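Local atomic coordinates of mbGIPC protein (Monosiga brevicollis, PDB entry 6X1X), a protein that probably binds the C-terminal tails of partner proteins through the PDZ domain held here, as adaptors of the GIPC family do in signalling. Residues Phe67-Ala70 and Arg71-Glu75; Val11-Gly15 and Pro16-Leu20; Lys74-Pro77 and Ile78-Phe82. All blocks are in the same frame, centred on the assembly; numbering follows the deposited sequence.

Contact 1 (Phe67-Ala70 and Arg71-Glu75)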
loop_
_atom_site.group_PDB
_atom_site.type_symbol
_atom_site.label_atom_id
_atom_site.label_comp_id
_atom_site.label_asym_id
_atom_site.label_seq_id
_atom_site.Cartn_x
_atom_site.Cartn_y
_atom_site.Cartn_z
ATOM N N PHE A 67 3.983 5.644 10.256
ATOM C CA PHE A 67 5.353 6.108 10.075
ATOM C C PHE A 67 6.328 4.950 9.903
ATOM O O PHE A 67 7.354 5.109 9.239
ATOM C CB PHE A 67 5.786 7.095 11.165
ATOM C CG PHE A 67 5.815 6.522 12.551
ATOM C CD1 PHE A 67 6.926 5.843 13.018
ATOM C CD2 PHE A 67 4.750 6.723 13.409
ATOM C CE1 PHE A 67 6.945 5.339 14.312
ATOM C CE2 PHE A 67 4.766 6.226 14.690
ATOM C CZ PHE A 67 5.855 5.536 15.140
ATOM N N GLU A 68 6.018 3.778 10.477
ATOM C CA GLU A 68 6.881 2.605 10.311
ATOM C C GLU A 68 6.740 2.012 8.917
ATOM O O GLU A 68 7.738 1.633 8.288
ATOM C CB GLU A 68 6.550 1.561 11.381
ATOM C CG GLU A 68 6.797 2.076 12.786
ATOM C CD GLU A 68 6.321 1.145 13.876
ATOM O OE1 GLU A 68 5.212 0.583 13.757
ATOM O OE2 GLU A 68 7.077 0.968 14.853
ATOM N N VAL A 69 5.503 1.902 8.433
ATOM C CA VAL A 69 5.254 1.418 7.082
ATOM C C VAL A 69 5.846 2.383 6.063
ATOM O O VAL A 69 6.477 1.972 5.078
ATOM C CB VAL A 69 3.738 1.221 6.893
ATOM C CG1 VAL A 69 3.427 0.792 5.474
ATOM C CG2 VAL A 69 3.209 0.202 7.892
ATOM N N ALA A 70 5.680 3.685 6.307
ATOM C CA ALA A 70 6.226 4.685 5.400
ATOM C C ALA A 70 7.735 4.588 5.332
ATOM O O ALA A 70 8.319 4.677 4.248
ATOM C CB ALA A 70 5.817 6.084 5.856
ATOM N N ARG A 71 8.385 4.433 6.485
ATOM C CA ARG A 71 9.834 4.271 6.502
ATOM C C ARG A 71 10.272 3.097 5.636
ATOM O O ARG A 71 11.247 3.200 4.880
ATOM C CB ARG A 71 10.292 4.059 7.938
ATOM C CG ARG A 71 11.736 3.648 8.059
ATOM C CD ARG A 71 12.107 3.453 9.509
ATOM N NE ARG A 71 13.388 2.773 9.652
ATOM C CZ ARG A 71 13.873 2.373 10.823
ATOM N NH1 ARG A 71 13.171 2.588 11.932
ATOM N NH2 ARG A 71 15.039 1.735 10.883
ATOM N N MET A 72 9.552 1.980 5.719
ATOM C CA MET A 72 9.928 0.803 4.948
ATOM C C MET A 72 9.825 1.059 3.449
ATOM O O MET A 72 10.691 0.632 2.677
ATOM C CB MET A 72 9.072 -0.379 5.385
ATOM C CG MET A 72 9.526 -1.706 4.792
ATOM S SD MET A 72 8.881 -3.137 5.670
ATOM C CE MET A 72 9.870 -3.051 7.164
ATOM N N LEU A 73 8.771 1.754 3.013
ATOM C CA LEU A 73 8.630 2.086 1.597
ATOM C C LEU A 73 9.668 3.112 1.163
ATOM O O LEU A 73 10.224 3.021 0.062
ATOM C CB LEU A 73 7.222 2.618 1.345
ATOM C CG LEU A 73 6.114 1.580 1.488
ATOM C CD1 LEU A 73 4.756 2.259 1.466
ATOM C CD2 LEU A 73 6.202 0.548 0.385
ATOM N N LYS A 74 9.933 4.098 2.021
ATOM C CA LYS A 74 10.881 5.155 1.701
ATOM C C LYS A 74 12.286 4.600 1.523
ATOM O O LYS A 74 13.035 5.057 0.653
ATOM C CB LYS A 74 10.855 6.174 2.839
ATOM C CG LYS A 74 11.785 7.359 2.676
ATOM C CD LYS A 74 11.670 8.313 3.862
ATOM C CE LYS A 74 10.269 8.868 4.000
ATOM N NZ LYS A 74 10.166 9.763 5.198
ATOM N N GLU A 75 12.657 3.614 2.345
ATOM C CA GLU A 75 14.013 3.082 2.325
ATOM C C GLU A 75 14.313 2.241 1.094
ATOM O O GLU A 75 15.488 2.072 0.754
ATOM C CB GLU A 75 14.295 2.287 3.599
ATOM C CG GLU A 75 14.477 3.206 4.788
ATOM C CD GLU A 75 14.568 2.503 6.136
ATOM O OE1 GLU A 75 14.456 1.253 6.218
ATOM O OE2 GLU A 75 14.748 3.221 7.140
#
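L73 lays its CB and CG against the backbone carbonyl of V69, one turn back in the same helix. L73 CG comes to 3.6 Å from V69 O, and the leucine's own N-H donates to that oxygen. The helix, 66-75, is the one that borders the peptide groove in PDZ domains, with strand 20-23 facing it. V69 and L73 form its inner side. Their branches barely meet each other, V69 CG1 lying 4.5 Å from L73 CD1. They turn instead to the core, V69 onto I22, I53 and I56, L73 onto L20 and I56. Four i to i+4 backbone bonds link 67-70 to 71-75, and they are not equally aligned. R71 N reaches F67 O at 3.0 Å from well above the carbonyl plane. K74 N meets A70 O at 2.8 Å, nearly along the C=O axis. On the solvent side, K74 CB also rests 3.3 Å from A70 O. R71 CB sits over the previous turn, 3.4 Å from F67 O. From there CG runs anti to the backbone N (chi1 170°) and the chain stays extended as far as NE. This carries the guanidinium outward from the helix, and E75, four residues on, reaches back to meet it. E68 leans back toward the start of the helix, where its OE1 accepts from the backbone N of R65. The bridge between R71 and E75 is made by R71 NE, which donates at 2.9 Å to the syn side of E75 OE2; OE2 lies close to the guanidinium plane, but NE stands 33° out of the carboxylate plane.

Contact 2 (Val11-Gly15 and Pro16-Leu20)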
loop_
_atom_site.group_PDB
_atom_site.type_symbol
_atom_site.label_atom_id
_atom_site.label_comp_id
_atom_site.label_asym_id
_atom_site.label_seq_id
_atom_site.Cartn_x
_atom_site.Cartn_y
_atom_site.Cartn_z
ATOM N N VAL A 11 5.846 -3.976 -7.801
ATOM C CA VAL A 11 5.993 -2.597 -8.254
ATOM C C VAL A 11 7.473 -2.309 -8.433
ATOM O O VAL A 11 8.297 -2.748 -7.628
ATOM C CB VAL A 11 5.407 -1.614 -7.213
ATOM C CG1 VAL A 11 5.599 -0.186 -7.646
ATOM C CG2 VAL A 11 3.956 -1.879 -7.009
ATOM N N ILE A 12 7.813 -1.542 -9.458
ATOM C CA ILE A 12 9.167 -1.022 -9.612
ATOM C C ILE A 12 9.195 0.403 -9.082
ATOM O O ILE A 12 8.449 1.268 -9.555
ATOM C CB ILE A 12 9.631 -1.078 -11.072
ATOM C CG1 ILE A 12 9.750 -2.536 -11.511
ATOM C CG2 ILE A 12 10.955 -0.366 -11.216
ATOM C CD1 ILE A 12 10.321 -2.718 -12.892
ATOM N N LYS A 13 10.063 0.657 -8.106
ATOM C CA LYS A 13 10.190 1.998 -7.540
ATOM C C LYS A 13 11.172 2.762 -8.415
ATOM O O LYS A 13 12.370 2.822 -8.132
ATOM C CB LYS A 13 10.648 1.916 -6.092
ATOM C CG LYS A 13 10.686 3.267 -5.407
ATOM C CD LYS A 13 11.076 3.140 -3.941
ATOM C CE LYS A 13 11.226 4.509 -3.310
ATOM N NZ LYS A 13 11.737 4.433 -1.916
ATOM N N ASP A 14 10.664 3.360 -9.496
ATOM C CA ASP A 14 11.542 3.946 -10.506
ATOM C C ASP A 14 12.005 5.352 -10.167
ATOM O O ASP A 14 12.864 5.890 -10.879
ATOM C CB ASP A 14 10.873 3.943 -11.886
ATOM C CG ASP A 14 9.669 4.862 -11.959
ATOM O OD1 ASP A 14 9.859 6.093 -11.984
ATOM O OD2 ASP A 14 8.527 4.366 -12.020
ATOM N N GLY A 15 11.457 5.959 -9.125
ATOM C CA GLY A 15 11.848 7.274 -8.681
ATOM C C GLY A 15 11.628 7.361 -7.190
ATOM O O GLY A 15 11.199 6.402 -6.548
ATOM N N PRO A 16 11.910 8.527 -6.607
ATOM C CA PRO A 16 11.924 8.641 -5.143
ATOM C C PRO A 16 10.552 8.661 -4.499
ATOM O O PRO A 16 10.477 8.555 -3.267
ATOM C CB PRO A 16 12.653 9.973 -4.909
ATOM C CG PRO A 16 12.387 10.759 -6.142
ATOM C CD PRO A 16 12.420 9.747 -7.255
ATOM N N ALA A 17 9.471 8.800 -5.265
ATOM C CA ALA A 17 8.136 8.968 -4.705
ATOM C C ALA A 17 7.167 7.994 -5.360
ATOM O O ALA A 17 7.077 7.926 -6.593
ATOM C CB ALA A 17 7.637 10.398 -4.921
ATOM N N LEU A 18 6.414 7.273 -4.542
ATOM C CA LEU A 18 5.452 6.309 -5.056
ATOM C C LEU A 18 4.086 6.909 -5.324
ATOM O O LEU A 18 3.313 6.317 -6.085
ATOM C CB LEU A 18 5.278 5.160 -4.062
ATOM C CG LEU A 18 6.516 4.291 -3.874
ATOM C CD1 LEU A 18 6.355 3.425 -2.637
ATOM C CD2 LEU A 18 6.762 3.420 -5.099
ATOM N N GLY A 19 3.760 8.045 -4.710
ATOM C CA GLY A 19 2.440 8.636 -4.830
ATOM C C GLY A 19 1.451 8.238 -3.756
ATOM O O GLY A 19 0.260 8.550 -3.891
ATOM N N LEU A 20 1.890 7.581 -2.690
ATOM C CA LEU A 20 0.985 7.126 -1.645
ATOM C C LEU A 20 0.919 8.120 -0.499
ATOM O O LEU A 20 1.947 8.653 -0.066
ATOM C CB LEU A 20 1.471 5.808 -1.051
ATOM C CG LEU A 20 1.443 4.607 -1.980
ATOM C CD1 LEU A 20 2.051 3.401 -1.284
ATOM C CD2 LEU A 20 0.022 4.309 -2.452
HETATM O O HOH W 1 12.558 7.035 -2.059
#
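K13 passes across L18 at about a right angle on its way under the loop that follows strand 6-12. Its CB lies 4.3 Å from L18 CD2. K13 CG comes closer, at 3.9 Å from L18 CD2. CG is anti to the backbone N (chi1 -175°), and every later torsion is also extended, so the chain runs straight beneath the loop. CD goes on past the leucine. K13 CE comes to 4.1 Å from P16 O, a loose approach without a bond. NZ makes the link to that carbonyl through a water. K13 NZ donates to the water at 2.7 Å, and the water donates to P16 O at 2.8 Å. NZ also donates to L73 O and I76 O, at the end of helix 66-75 and just past it. Three bonds thus grip the ammonium of this buried lysine, and its charge is probably eased by these carbonyl dipoles. The K13 backbone is the centre of an inverse gamma turn and bonds to G79 and S80. L18 also touches F82, with its backbone bonded to M41. G19 follows with a positive phi of 93°, where a side chain would jam against L18 O. The sequence A17-L18-G19-L20, leading into strand 20-23, is consistent with the carboxylate-binding loop of PDZ domains, the GLGF motif.

Contact 3 (Lys74-Pro77 and Ile78-Phe82)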
loop_
_atom_site.group_PDB
_atom_site.type_symbol
_atom_site.label_atom_id
_atom_site.label_comp_id
_atom_site.label_asym_id
_atom_site.label_seq_id
_atom_site.Cartn_x
_atom_site.Cartn_y
_atom_site.Cartn_z
ATOM N N LYS A 74 9.933 4.098 2.021
ATOM C CA LYS A 74 10.881 5.155 1.701
ATOM C C LYS A 74 12.286 4.600 1.523
ATOM O O LYS A 74 13.035 5.057 0.653
ATOM C CB LYS A 74 10.855 6.174 2.839
ATOM C CG LYS A 74 11.785 7.359 2.676
ATOM C CD LYS A 74 11.670 8.313 3.862
ATOM C CE LYS A 74 10.269 8.868 4.000
ATOM N NZ LYS A 74 10.166 9.763 5.198
ATOM N N GLU A 75 12.657 3.614 2.345
ATOM C CA GLU A 75 14.013 3.082 2.325
ATOM C C GLU A 75 14.313 2.241 1.094
ATOM O O GLU A 75 15.488 2.072 0.754
ATOM C CB GLU A 75 14.295 2.287 3.599
ATOM C CG GLU A 75 14.477 3.206 4.788
ATOM C CD GLU A 75 14.568 2.503 6.136
ATOM O OE1 GLU A 75 14.456 1.253 6.218
ATOM O OE2 GLU A 75 14.748 3.221 7.140
ATOM N N ILE A 76 13.298 1.714 0.417
ATOM C CA ILE A 76 13.519 0.893 -0.774
ATOM C C ILE A 76 14.360 1.674 -1.775
ATOM O O ILE A 76 13.991 2.797 -2.143
ATOM C CB ILE A 76 12.192 0.458 -1.406
ATOM C CG1 ILE A 76 11.424 -0.454 -0.442
ATOM C CG2 ILE A 76 12.440 -0.222 -2.755
ATOM C CD1 ILE A 76 10.003 -0.722 -0.848
ATOM N N PRO A 77 15.492 1.142 -2.230
ATOM C CA PRO A 77 16.326 1.904 -3.163
ATOM C C PRO A 77 15.626 2.117 -4.496
ATOM O O PRO A 77 14.906 1.249 -4.995
ATOM C CB PRO A 77 17.577 1.032 -3.323
ATOM C CG PRO A 77 17.617 0.198 -2.073
ATOM C CD PRO A 77 16.172 -0.076 -1.754
ATOM N N ILE A 78 15.847 3.298 -5.072
ATOM C CA ILE A 78 15.317 3.588 -6.392
ATOM C C ILE A 78 15.870 2.576 -7.384
ATOM O O ILE A 78 17.063 2.237 -7.365
ATOM C CB ILE A 78 15.657 5.037 -6.774
ATOM C CG1 ILE A 78 14.925 6.006 -5.845
ATOM C CG2 ILE A 78 15.303 5.304 -8.227
ATOM C CD1 ILE A 78 15.386 7.430 -5.978
ATOM N N GLY A 79 14.990 2.073 -8.245
ATOM C CA GLY A 79 15.326 1.045 -9.202
ATOM C C GLY A 79 14.980 -0.352 -8.746
ATOM O O GLY A 79 15.015 -1.283 -9.563
ATOM N N SER A 80 14.634 -0.521 -7.478
ATOM C CA SER A 80 14.307 -1.830 -6.944
ATOM C C SER A 80 12.853 -2.175 -7.202
ATOM O O SER A 80 11.974 -1.313 -7.152
ATOM C CB SER A 80 14.505 -1.833 -5.430
ATOM O OG SER A 80 15.827 -1.493 -5.074
ATOM N N GLU A 81 12.607 -3.448 -7.453
ATOM C CA GLU A 81 11.258 -3.978 -7.364
ATOM C C GLU A 81 10.941 -4.268 -5.904
ATOM O O GLU A 81 11.833 -4.534 -5.092
ATOM C CB GLU A 81 11.146 -5.279 -8.158
ATOM C CG GLU A 81 11.518 -5.151 -9.625
ATOM C CD GLU A 81 11.440 -6.473 -10.366
ATOM O OE1 GLU A 81 10.731 -7.383 -9.890
ATOM O OE2 GLU A 81 12.096 -6.601 -11.423
ATOM N N PHE A 82 9.660 -4.186 -5.560
ATOM C CA PHE A 82 9.217 -4.592 -4.237
ATOM C C PHE A 82 7.838 -5.207 -4.358
ATOM O O PHE A 82 7.123 -4.994 -5.343
ATOM C CB PHE A 82 9.240 -3.443 -3.214
ATOM C CG PHE A 82 8.213 -2.358 -3.468
ATOM C CD1 PHE A 82 8.470 -1.341 -4.371
ATOM C CD2 PHE A 82 7.007 -2.350 -2.780
ATOM C CE1 PHE A 82 7.531 -0.336 -4.588
ATOM C CE2 PHE A 82 6.064 -1.343 -2.991
ATOM C CZ PHE A 82 6.328 -0.342 -3.897
#
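The F82 ring carries the I76 CD1 methyl over one face. I76 CD1 stands 4.0 Å from the F82 ring centroid, 27° off the normal, in a CH-pi contact. The methyl is shifted toward the ring's root, so the ring atom nearest I76 CD1 is F82 CG, at 3.6 Å. On the other side of the ring plane lies the side chain of V11. K13 and L18 touch F82 as well, so this phenylalanine belongs to the core. F82 CG is set between its backbone N and carbonyl carbon (chi1 68°), which turns the ring back under I76. The I76 chain crosses it at about a right angle. The other branch, I76 CG2, rests 3.7 Å from S80 CB. Between the two residues the chain reverses in a type II beta turn, P77 to S80, which joins the PDZ domain's helix 66-75 to its last strand, 81-87. G79 holds the third position with a positive phi, where a CB would press on I78 O. P77 O closes the turn by accepting twice. S80 N donates to P77 O at 3.1 Å and S80 OG to the same P77 O at 2.9 Å, both from the same face of the carbonyl plane. With an alanine at S80 the hydroxyl is gone, and P77 O would probably be left with the backbone N-H alone to close the turn. The P77 ring lies alongside that clasp, P77 CB 3.5 Å from S80 OG.

From the N terminus, strand 6-12 runs into contact 2, which closes the loop before strand 20-23. Much later comes contact 1, within helix 66-75. Contact 3 follows on the same stretch and turns the chain into strand 81-87. None nests within another: contact 2 is in series with the other two, while contacts 1 and 3 overlap at K74 and E75. Strand 81-87 pairs beside strand 6-12. K13 of contact 2 is the meeting point: its O accepts from G79 N of contact 3, and its NZ reaches L73 O of contact 1 and I76 O of contact 3. L73 packs on L18, L20 and F82. Helix, loop 11-20 and last strand are thereby tied together.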